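Insecticidal Delta-Endotoxin Cry8Ea1 (Bacillus Thuringiensis, PDB 3EB7) kills insect larvae such as those of Holotrichia parallela, probably by binding gut cells and opening membrane pores, as other three-domain Cry toxins do. Local coordinates at residues P28-Y33 / L84-L89; E76-N81 / E110-L115; D340-L345 / D367-D372; Y412-N417 / W432-A437. All coordinates share one frame; numbering follows the deposited sequence.

Overall arrangement
Two kinds of packing recur in this toxin. Contacts 1 and 2 join helices of the N-terminal bundle, both use helix 65-93, and touch where Y85 packs on L112; contacts 3 and 4 fasten two beta hairpins of the following domain. Contact 1 is buried and contact 2 only partly so, and each rests on side-chain packing between antiparallel helices. Contacts 3 and 4, both buried, combine backbone hydrogen bonds with charged and aromatic groups. They meet through a salt bridge from D340 to R415, their centres about 10 Å apart. Contact 4 lies nearest the centre of the chain, whereas contact 2 lies about 41 Å from contact 3, centre to centre.

Contact 1: P28-Y33 / L84-L89; sequences PIVSLY and LYLTAL
Within the antiparallel helix packing of the N-terminal bundle, Y85 turns the edge of its ring onto a face of Y33 in a T-shaped aromatic pair. The ring centroids stand 5.6 Å apart with planes at 83°, and the atom doing the touching is Y85 CE2, 3.9 Å from Y33 CZ and displaced toward the rim of the Y33 ring. L89 fills the angle between the two rings: its CD1 lies over a face of Y85, its neighbour one helical turn back, and comes within 4.0 Å of Y33 CD1. Beyond the aromatics the contact is aliphatic. Because L86 holds CG anti to its backbone nitrogen (chi1 179°), its CD1 branch is brought across to the other helix, where it sits 4.0 Å from Y33 CB and 4.1 Å from V30 CG1. V30 places its other methyl, CG2, against L89 CB at 4.3 Å. The segment axes approach to 10.4 Å, a separation spanned by the side chains of both helices. Both tyrosine hydroxyls hydrogen-bond to D149 OD2, so one carboxylate oxygen on helix 133-153 ties together the outer ends of the ring pair. That helix also receives I29 and, through L146, the Y85 side chain, while helix 99-119 supports Y85 from F109 and L112, placing the contact among four helices of the bundle.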
# COMPACT_ATOMS: atom_id res chain seq x y z
N PRO A 28 -9.45 22.23 6.37
CA PRO A 28 -8.98 20.84 6.26
C PRO A 28 -7.54 20.61 6.76
O PRO A 28 -7.30 19.61 7.44
CB PRO A 28 -9.09 20.55 4.77
CG PRO A 28 -10.25 21.44 4.33
CD PRO A 28 -10.02 22.71 5.09
N ILE A 29 -6.62 21.54 6.46
CA ILE A 29 -5.22 21.43 6.83
C ILE A 29 -5.04 21.56 8.36
O ILE A 29 -4.21 20.85 8.95
CB ILE A 29 -4.33 22.41 5.98
CG1 ILE A 29 -4.18 21.87 4.55
CG2 ILE A 29 -2.92 22.68 6.60
CD1 ILE A 29 -3.56 22.83 3.63
N VAL A 30 -5.83 22.42 8.99
CA VAL A 30 -5.75 22.59 10.45
C VAL A 30 -6.28 21.33 11.14
O VAL A 30 -5.65 20.80 12.07
CB VAL A 30 -6.51 23.85 10.91
CG1 VAL A 30 -6.69 23.88 12.44
CG2 VAL A 30 -5.75 25.07 10.44
N SER A 31 -7.40 20.84 10.63
CA SER A 31 -8.03 19.62 11.05
C SER A 31 -7.11 18.37 10.91
O SER A 31 -7.11 17.48 11.77
CB SER A 31 -9.32 19.46 10.22
OG SER A 31 -9.77 18.10 10.20
N LEU A 32 -6.38 18.31 9.80
CA LEU A 32 -5.40 17.27 9.51
C LEU A 32 -4.25 17.27 10.53
O LEU A 32 -3.94 16.23 11.08
CB LEU A 32 -4.86 17.47 8.08
CG LEU A 32 -3.67 16.65 7.59
CD1 LEU A 32 -3.94 15.12 7.74
CD2 LEU A 32 -3.39 17.01 6.14
N TYR A 33 -3.62 18.41 10.74
CA TYR A 33 -2.56 18.59 11.75
C TYR A 33 -3.03 18.23 13.15
O TYR A 33 -2.28 17.63 13.94
CB TYR A 33 -2.02 20.03 11.77
CG TYR A 33 -0.91 20.26 10.79
CD1 TYR A 33 -1.06 21.15 9.71
CD2 TYR A 33 0.27 19.57 10.90
CE1 TYR A 33 -0.03 21.35 8.78
CE2 TYR A 33 1.30 19.75 9.99
CZ TYR A 33 1.14 20.64 8.93
OH TYR A 33 2.20 20.78 8.07
N LEU A 84 2.68 24.29 19.15
CA LEU A 84 2.80 25.73 19.00
C LEU A 84 2.51 26.19 17.56
O LEU A 84 1.91 27.24 17.35
CB LEU A 84 4.19 26.19 19.45
CG LEU A 84 4.64 25.78 20.85
CD1 LEU A 84 6.10 26.09 21.03
CD2 LEU A 84 3.81 26.48 21.94
N TYR A 85 2.97 25.41 16.58
CA TYR A 85 2.64 25.68 15.18
C TYR A 85 1.14 25.47 14.93
O TYR A 85 0.51 26.29 14.28
CB TYR A 85 3.46 24.79 14.26
CG TYR A 85 3.14 24.92 12.80
CD1 TYR A 85 3.22 26.17 12.15
CD2 TYR A 85 2.81 23.80 12.04
CE1 TYR A 85 2.94 26.28 10.79
CE2 TYR A 85 2.51 23.90 10.66
CZ TYR A 85 2.60 25.14 10.05
OH TYR A 85 2.32 25.24 8.71
N LEU A 86 0.57 24.39 15.46
CA LEU A 86 -0.89 24.23 15.37
C LEU A 86 -1.66 25.40 16.02
O LEU A 86 -2.63 25.90 15.44
CB LEU A 86 -1.36 22.91 15.96
CG LEU A 86 -2.86 22.64 15.95
CD1 LEU A 86 -3.37 22.55 14.51
CD2 LEU A 86 -3.19 21.39 16.77
N THR A 87 -1.23 25.82 17.21
CA THR A 87 -1.92 26.93 17.89
C THR A 87 -1.76 28.25 17.10
O THR A 87 -2.71 29.02 17.02
CB THR A 87 -1.46 27.07 19.36
OG1 THR A 87 -1.86 25.89 20.07
CG2 THR A 87 -2.10 28.31 20.05
N ALA A 88 -0.59 28.46 16.51
CA ALA A 88 -0.33 29.61 15.64
C ALA A 88 -1.16 29.59 14.32
O ALA A 88 -1.59 30.65 13.84
CB ALA A 88 1.17 29.77 15.36
N LEU A 89 -1.39 28.40 13.76
CA LEU A 89 -2.31 28.23 12.63
C LEU A 89 -3.76 28.50 13.02
O LEU A 89 -4.53 29.01 12.21
CB LEU A 89 -2.23 26.83 12.06
CG LEU A 89 -1.04 26.45 11.19
CD1 LEU A 89 -0.91 24.93 11.13
CD2 LEU A 89 -1.16 27.06 9.78

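Contact 2: E76-N81 / E110-L115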
# COMPACT_ATOMS: atom_id res chain seq x y z
N GLU A 76 10.53 14.35 20.62
CA GLU A 76 9.62 14.87 21.63
C GLU A 76 9.56 16.38 21.55
O GLU A 76 8.47 16.93 21.53
CB GLU A 76 9.95 14.38 23.05
CG GLU A 76 8.97 14.92 24.17
CD GLU A 76 7.55 14.34 24.05
OE1 GLU A 76 7.39 13.20 23.51
OE2 GLU A 76 6.60 15.00 24.51
N GLY A 77 10.74 17.03 21.44
CA GLY A 77 10.84 18.47 21.19
C GLY A 77 10.21 18.99 19.90
O GLY A 77 9.74 20.15 19.84
N LEU A 78 10.20 18.17 18.86
CA LEU A 78 9.54 18.50 17.59
C LEU A 78 8.03 18.49 17.80
O LEU A 78 7.29 19.26 17.18
CB LEU A 78 9.93 17.45 16.55
CG LEU A 78 9.77 17.61 15.04
CD1 LEU A 78 10.65 18.71 14.44
CD2 LEU A 78 10.10 16.25 14.36
N GLY A 79 7.57 17.59 18.67
CA GLY A 79 6.19 17.52 19.06
C GLY A 79 5.71 18.74 19.79
O GLY A 79 4.64 19.25 19.50
N ASN A 80 6.51 19.21 20.75
CA ASN A 80 6.20 20.44 21.48
C ASN A 80 6.11 21.62 20.53
O ASN A 80 5.22 22.45 20.65
CB ASN A 80 7.24 20.72 22.59
CG ASN A 80 7.25 19.63 23.68
OD1 ASN A 80 6.19 19.10 24.08
ND2 ASN A 80 8.44 19.30 24.16
N ASN A 81 7.04 21.68 19.58
CA ASN A 81 7.05 22.73 18.57
C ASN A 81 5.92 22.64 17.55
O ASN A 81 5.49 23.65 17.00
CB ASN A 81 8.42 22.78 17.88
CG ASN A 81 9.46 23.48 18.73
OD1 ASN A 81 9.39 24.68 18.95
ND2 ASN A 81 10.43 22.73 19.22
N GLU A 110 9.13 28.18 10.44
CA GLU A 110 10.56 28.25 10.17
C GLU A 110 11.33 27.51 11.23
O GLU A 110 12.36 26.92 10.96
CB GLU A 110 11.04 29.70 10.12
CG GLU A 110 10.54 30.52 8.91
CD GLU A 110 10.87 32.03 9.05
OE1 GLU A 110 11.71 32.40 9.91
OE2 GLU A 110 10.29 32.85 8.30
N ILE A 111 10.82 27.54 12.46
CA ILE A 111 11.42 26.75 13.54
C ILE A 111 11.27 25.26 13.25
O ILE A 111 12.21 24.49 13.46
CB ILE A 111 10.84 27.12 14.95
CG1 ILE A 111 11.44 28.45 15.46
CG2 ILE A 111 11.01 25.95 15.96
CD1 ILE A 111 10.58 29.19 16.45
N LEU A 112 10.12 24.83 12.75
CA LEU A 112 9.94 23.41 12.41
C LEU A 112 10.87 22.99 11.30
O LEU A 112 11.60 22.00 11.43
CB LEU A 112 8.49 23.05 12.09
CG LEU A 112 7.66 22.92 13.37
CD1 LEU A 112 6.22 22.88 13.00
CD2 LEU A 112 8.09 21.68 14.22
N ASP A 113 10.90 23.77 10.23
CA ASP A 113 11.70 23.43 9.05
C ASP A 113 13.17 23.31 9.48
O ASP A 113 13.87 22.35 9.16
CB ASP A 113 11.47 24.48 7.95
CG ASP A 113 12.36 24.27 6.74
OD1 ASP A 113 13.09 25.20 6.35
OD2 ASP A 113 12.37 23.17 6.17
N SER A 114 13.60 24.26 10.26
CA SER A 114 14.97 24.26 10.75
C SER A 114 15.31 23.02 11.58
O SER A 114 16.39 22.48 11.45
CB SER A 114 15.25 25.55 11.53
OG SER A 114 16.12 25.28 12.60
N LEU A 115 14.37 22.57 12.41
CA LEU A 115 14.53 21.38 13.25
C LEU A 115 14.56 20.09 12.40
O LEU A 115 15.38 19.18 12.61
CB LEU A 115 13.36 21.34 14.26
CG LEU A 115 13.39 21.81 15.73
CD1 LEU A 115 14.63 22.50 16.19
CD2 LEU A 115 12.15 22.59 16.09
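N81 and L115 meet at about a right angle in the pairing of helices 65-93 and 99-119, two successive antiparallel members of the N-terminal helical bundle. The amide end of N81 spans two apolar side chains: ND2 lies 3.6 Å from L115 CD2, and OD1 lies at the same distance from I111 CG2. I111 also crosses N81 nearly perpendicularly, touching with the CG2 branch alone. Lower on the asparagine, CB rests 3.8 Å from L112 CD2, so that N81 is bounded by three side chains of the facing helix, all of them aliphatic. The second half of the contact is made by L78. Its chi1 of -163° sets CG opposite the backbone nitrogen and carries the side chain across, although its first bond does not head for the facing helix. L78 and L115 then run past one another in opposite directions, L78 CD1 lying 3.8 Å from L115 CB, while the same methyl meets L112 CD2 at 3.9 Å. L112 is thus shared, its CD2 packing against both L78 and N81. On the more deeply buried side, L112 continues onto Y82 and L146, and the neighbouring D113 turns away from this interface to form a salt bridge with R170 and a hydrogen bond to H143. The N81 amide is steadied from within its own helix: ND2 donates to G77 O over 2.7 Å with an N-H...O angle of 135°, above the carbonyl plane, while the backbone N of N81 reaches that same oxygen from the opposite face.

Contact 3: D340-L345 / D367-D372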
# COMPACT_ATOMS: atom_id res chain seq x y z
N ASP A 340 -16.35 -7.13 -0.22
CA ASP A 340 -15.17 -6.82 0.55
C ASP A 340 -15.20 -7.64 1.83
O ASP A 340 -16.03 -7.37 2.73
CB ASP A 340 -15.18 -5.33 0.92
CG ASP A 340 -14.73 -4.41 -0.24
OD1 ASP A 340 -14.36 -4.90 -1.33
OD2 ASP A 340 -14.78 -3.19 -0.08
N VAL A 341 -14.34 -8.66 1.90
CA VAL A 341 -14.07 -9.35 3.15
C VAL A 341 -13.07 -8.52 3.98
O VAL A 341 -11.90 -8.48 3.68
CB VAL A 341 -13.55 -10.75 2.90
CG1 VAL A 341 -13.23 -11.44 4.20
CG2 VAL A 341 -14.59 -11.55 2.12
N TYR A 342 -13.56 -7.85 5.02
CA TYR A 342 -12.72 -6.95 5.81
C TYR A 342 -12.04 -7.60 7.02
O TYR A 342 -11.16 -7.00 7.62
CB TYR A 342 -13.51 -5.69 6.19
CG TYR A 342 -14.78 -5.95 6.95
CD1 TYR A 342 -14.78 -6.06 8.35
CD2 TYR A 342 -15.99 -6.12 6.26
CE1 TYR A 342 -15.98 -6.36 9.06
CE2 TYR A 342 -17.18 -6.39 6.96
CZ TYR A 342 -17.17 -6.50 8.34
OH TYR A 342 -18.35 -6.79 9.00
N LYS A 343 -12.44 -8.81 7.38
CA LYS A 343 -11.84 -9.49 8.53
C LYS A 343 -12.00 -10.98 8.38
O LYS A 343 -13.03 -11.45 7.94
CB LYS A 343 -12.48 -9.04 9.84
CG LYS A 343 -11.99 -9.84 11.07
CD LYS A 343 -12.22 -9.09 12.35
CE LYS A 343 -13.23 -9.71 13.23
NZ LYS A 343 -12.61 -10.32 14.42
N THR A 344 -10.94 -11.70 8.70
CA THR A 344 -10.97 -13.13 8.74
C THR A 344 -10.52 -13.46 10.14
O THR A 344 -9.62 -12.80 10.68
CB THR A 344 -10.02 -13.81 7.68
OG1 THR A 344 -8.65 -13.40 7.89
CG2 THR A 344 -10.47 -13.46 6.25
N LEU A 345 -11.17 -14.47 10.73
CA LEU A 345 -10.75 -15.00 12.01
C LEU A 345 -10.57 -16.48 11.76
O LEU A 345 -11.53 -17.16 11.44
CB LEU A 345 -11.82 -14.69 13.06
CG LEU A 345 -11.48 -14.82 14.56
CD1 LEU A 345 -11.65 -16.25 15.00
CD2 LEU A 345 -10.09 -14.36 14.98
N ASP A 367 -15.77 -11.95 7.57
CA ASP A 367 -16.74 -10.87 7.73
C ASP A 367 -16.71 -10.04 6.47
O ASP A 367 -15.66 -9.58 6.06
CB ASP A 367 -16.43 -10.00 8.92
CG ASP A 367 -16.54 -10.75 10.24
OD1 ASP A 367 -17.42 -11.63 10.39
OD2 ASP A 367 -15.77 -10.41 11.16
N ALA A 368 -17.87 -9.89 5.84
CA ALA A 368 -17.94 -9.28 4.54
C ALA A 368 -19.00 -8.19 4.46
O ALA A 368 -20.04 -8.23 5.15
CB ALA A 368 -18.20 -10.35 3.45
N ILE A 369 -18.72 -7.20 3.61
CA ILE A 369 -19.66 -6.17 3.25
C ILE A 369 -19.62 -5.92 1.74
O ILE A 369 -18.59 -6.07 1.09
CB ILE A 369 -19.38 -4.85 4.04
CG1 ILE A 369 -20.53 -3.85 3.89
CG2 ILE A 369 -18.04 -4.20 3.63
CD1 ILE A 369 -20.41 -2.70 4.87
N TYR A 370 -20.77 -5.55 1.20
CA TYR A 370 -20.94 -5.13 -0.18
C TYR A 370 -20.79 -3.61 -0.24
O TYR A 370 -21.67 -2.88 0.22
CB TYR A 370 -22.36 -5.48 -0.52
CG TYR A 370 -22.54 -6.00 -1.86
CD1 TYR A 370 -22.12 -7.29 -2.20
CD2 TYR A 370 -23.17 -5.21 -2.81
CE1 TYR A 370 -22.31 -7.79 -3.47
CE2 TYR A 370 -23.38 -5.68 -4.12
CZ TYR A 370 -22.93 -6.96 -4.44
OH TYR A 370 -23.13 -7.37 -5.73
N PRO A 371 -19.66 -3.09 -0.79
CA PRO A 371 -19.52 -1.63 -0.66
C PRO A 371 -20.56 -0.82 -1.44
O PRO A 371 -20.74 0.34 -1.11
CB PRO A 371 -18.09 -1.33 -1.15
CG PRO A 371 -17.74 -2.48 -1.99
CD PRO A 371 -18.49 -3.68 -1.46
N ASP A 372 -21.23 -1.42 -2.42
CA ASP A 372 -22.35 -0.75 -3.13
C ASP A 372 -23.46 -0.28 -2.19
O ASP A 372 -23.65 0.93 -1.96
CB ASP A 372 -22.95 -1.68 -4.20
CG ASP A 372 -22.49 -1.31 -5.59
OD1 ASP A 372 -23.26 -0.60 -6.29
OD2 ASP A 372 -21.35 -1.69 -5.98
O HOH W 1 -20.05 -8.52 8.12
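Y342 lays a face of its ring over D367, whose CB lies 4.0 Å from the ring centroid, in a CH-pi contact. The ring is carried there by a chi1 of 57°, which sets CG between the backbone nitrogen and the carbonyl carbon, and the carbonyl oxygen of D367 sits over the same ring nearer its rim. At the ring's side, CD2 packs against I369 CG2 at 3.8 Å. This overlap accompanies a classic beta bulge in the antiparallel hairpin 340-352/357-369, part of one sheet of a domain that is a beta prism in this toxin family. Y342 and K343 together face the single residue D367: Y342 N donates to D367 O, and D367 N to K343 O at 2.8 Å. On the D340 side of the bulge the pairing is regular, with V341 opposite A368, and D340 and I369 exchanging two backbone hydrogen bonds. One water donates to A368 O at 3.0 Å and is hydrogen-bonded to Y342 OH. The K343 side chain runs alongside that of D367, bringing CE to 3.4 Å from OD2; its NZ, 4.5 Å from D367 OD2, is too far for a salt bridge. D340 OD2 lies across P371, 3.6 Å from CG. That buried carboxylate has stronger partners outside the hairpin, its OD1 in salt bridges with R415 and R439 and its OD2 hydrogen-bonded to Y412 OH. Such company would probably hold D340 in its ionised form, whereas the looser K343-D367 pairing probably adds only a weaker electrostatic attraction.

Contact 4: Y412-N417 / W432-A437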
# COMPACT_ATOMS: atom_id res chain seq x y z
N TYR A 412 -12.40 -0.29 7.66
CA TYR A 412 -11.44 -1.31 7.30
C TYR A 412 -10.42 -0.79 6.26
O TYR A 412 -10.76 0.01 5.40
CB TYR A 412 -12.15 -2.59 6.80
CG TYR A 412 -13.03 -2.44 5.59
CD1 TYR A 412 -12.52 -2.71 4.30
CD2 TYR A 412 -14.39 -2.05 5.71
CE1 TYR A 412 -13.32 -2.60 3.17
CE2 TYR A 412 -15.21 -1.92 4.56
CZ TYR A 412 -14.66 -2.21 3.30
OH TYR A 412 -15.45 -2.10 2.16
N SER A 413 -9.16 -1.22 6.38
CA SER A 413 -8.11 -0.70 5.50
C SER A 413 -7.84 -1.61 4.29
O SER A 413 -7.33 -1.12 3.29
CB SER A 413 -6.83 -0.43 6.28
OG SER A 413 -6.38 -1.59 6.96
N HIS A 414 -8.20 -2.89 4.39
CA HIS A 414 -7.91 -3.91 3.38
C HIS A 414 -9.07 -4.85 3.22
O HIS A 414 -9.95 -4.92 4.08
CB HIS A 414 -6.64 -4.72 3.74
CG HIS A 414 -5.40 -3.90 3.73
ND1 HIS A 414 -5.11 -2.96 4.70
CD2 HIS A 414 -4.38 -3.83 2.83
CE1 HIS A 414 -3.96 -2.37 4.42
NE2 HIS A 414 -3.49 -2.89 3.29
N ARG A 415 -9.06 -5.56 2.08
CA ARG A 415 -10.08 -6.57 1.76
C ARG A 415 -9.33 -7.82 1.34
O ARG A 415 -8.20 -7.70 0.83
CB ARG A 415 -10.97 -6.08 0.62
CG ARG A 415 -10.23 -5.95 -0.68
CD ARG A 415 -11.14 -5.68 -1.82
NE ARG A 415 -11.55 -4.28 -1.86
CZ ARG A 415 -10.76 -3.25 -2.15
NH1 ARG A 415 -9.49 -3.43 -2.47
NH2 ARG A 415 -11.27 -2.03 -2.15
N LEU A 416 -9.94 -9.00 1.53
CA LEU A 416 -9.34 -10.27 1.11
C LEU A 416 -9.30 -10.31 -0.42
O LEU A 416 -10.32 -10.04 -1.08
CB LEU A 416 -10.10 -11.50 1.65
CG LEU A 416 -9.49 -12.88 1.32
CD1 LEU A 416 -8.11 -13.00 2.00
CD2 LEU A 416 -10.43 -14.03 1.77
N ASN A 417 -8.13 -10.67 -0.97
CA ASN A 417 -7.94 -10.70 -2.39
C ASN A 417 -7.74 -12.12 -2.93
O ASN A 417 -8.24 -12.45 -4.00
CB ASN A 417 -6.73 -9.81 -2.76
CG ASN A 417 -6.44 -9.76 -4.27
OD1 ASN A 417 -7.32 -9.95 -5.11
ND2 ASN A 417 -5.21 -9.53 -4.61
N TRP A 432 -4.21 -9.58 0.42
CA TRP A 432 -5.16 -8.50 0.64
C TRP A 432 -4.82 -7.29 -0.20
O TRP A 432 -3.64 -7.00 -0.38
CB TRP A 432 -5.13 -8.09 2.12
CG TRP A 432 -5.35 -9.21 3.06
CD1 TRP A 432 -4.45 -10.21 3.40
CD2 TRP A 432 -6.51 -9.45 3.84
NE1 TRP A 432 -5.02 -11.05 4.32
CE2 TRP A 432 -6.28 -10.59 4.60
CE3 TRP A 432 -7.73 -8.79 3.96
CZ2 TRP A 432 -7.25 -11.11 5.48
CZ3 TRP A 432 -8.68 -9.29 4.83
CH2 TRP A 432 -8.43 -10.44 5.57
N THR A 433 -5.85 -6.55 -0.61
CA THR A 433 -5.67 -5.28 -1.32
C THR A 433 -6.17 -4.15 -0.45
O THR A 433 -7.03 -4.35 0.39
CB THR A 433 -6.36 -5.25 -2.71
OG1 THR A 433 -7.74 -5.60 -2.58
CG2 THR A 433 -5.67 -6.25 -3.69
N HIS A 434 -5.58 -2.96 -0.66
CA HIS A 434 -5.92 -1.73 0.08
C HIS A 434 -7.29 -1.13 -0.30
O HIS A 434 -7.72 -1.14 -1.49
CB HIS A 434 -4.78 -0.69 -0.09
CG HIS A 434 -4.81 0.40 0.94
ND1 HIS A 434 -5.56 1.55 0.79
CD2 HIS A 434 -4.17 0.53 2.13
CE1 HIS A 434 -5.41 2.32 1.86
NE2 HIS A 434 -4.57 1.72 2.68
N ARG A 435 -7.97 -0.61 0.72
CA ARG A 435 -9.25 0.07 0.56
C ARG A 435 -9.22 1.17 -0.51
O ARG A 435 -10.19 1.34 -1.23
CB ARG A 435 -9.70 0.66 1.91
CG ARG A 435 -11.04 1.43 1.92
CD ARG A 435 -12.26 0.50 1.87
NE ARG A 435 -13.54 1.20 2.13
CZ ARG A 435 -14.03 1.52 3.34
NH1 ARG A 435 -13.35 1.27 4.45
NH2 ARG A 435 -15.20 2.15 3.44
N SER A 436 -8.12 1.92 -0.65
CA SER A 436 -8.06 3.03 -1.65
C SER A 436 -8.23 2.59 -3.11
O SER A 436 -8.49 3.40 -3.97
CB SER A 436 -6.75 3.84 -1.52
OG SER A 436 -5.63 2.99 -1.64
N ALA A 437 -8.03 1.31 -3.37
CA ALA A 437 -8.09 0.76 -4.70
C ALA A 437 -9.52 0.31 -5.01
O ALA A 437 -9.97 -0.74 -4.58
CB ALA A 437 -7.09 -0.38 -4.80
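Y412 carries the guanidinium of R435 flat on one face of its ring, the centres 4.0 Å apart and the planes only 12° from parallel. This is a cation-pi stack, and its rotation is fixed by R435 NH1, which donates to Y412 O over 3.0 Å in both the guanidinium and carbonyl planes, on a lone pair. S413 follows, its O accepting from R435 N at 2.7 Å while lying over the centre of the H434 ring. H414 offers a ring face to the edge of H434, a T-shaped pair with planes at 80°, and its ND1 donates to S413 OG, itself also hydrogen-bonded to P400 O. Here begins the antiparallel hairpin 414-422/427-434, in which 427-434 is the middle strand of a three-stranded sheet and 414-422 an edge strand; a type I turn from H434 to A437 leaves the second strand. R415, backbone-paired with T433 by two hydrogen bonds, bends its side chain back over that turn. NH1 donates in the guanidinium plane to T433 OG1 at 2.8 Å; tilted from that plane, it also reaches H434 O at 3.1 Å, from the carbonyl face opposite A437 N. NH2 adds a weak bond to A437 O. L416 places CD1 over the six-membered ring of W432, 4.1 Å from its centroid. W432 NE1 reaches onward to T244 OG1. N417 closes the segment with CB packed 3.8 Å from T433 CG2.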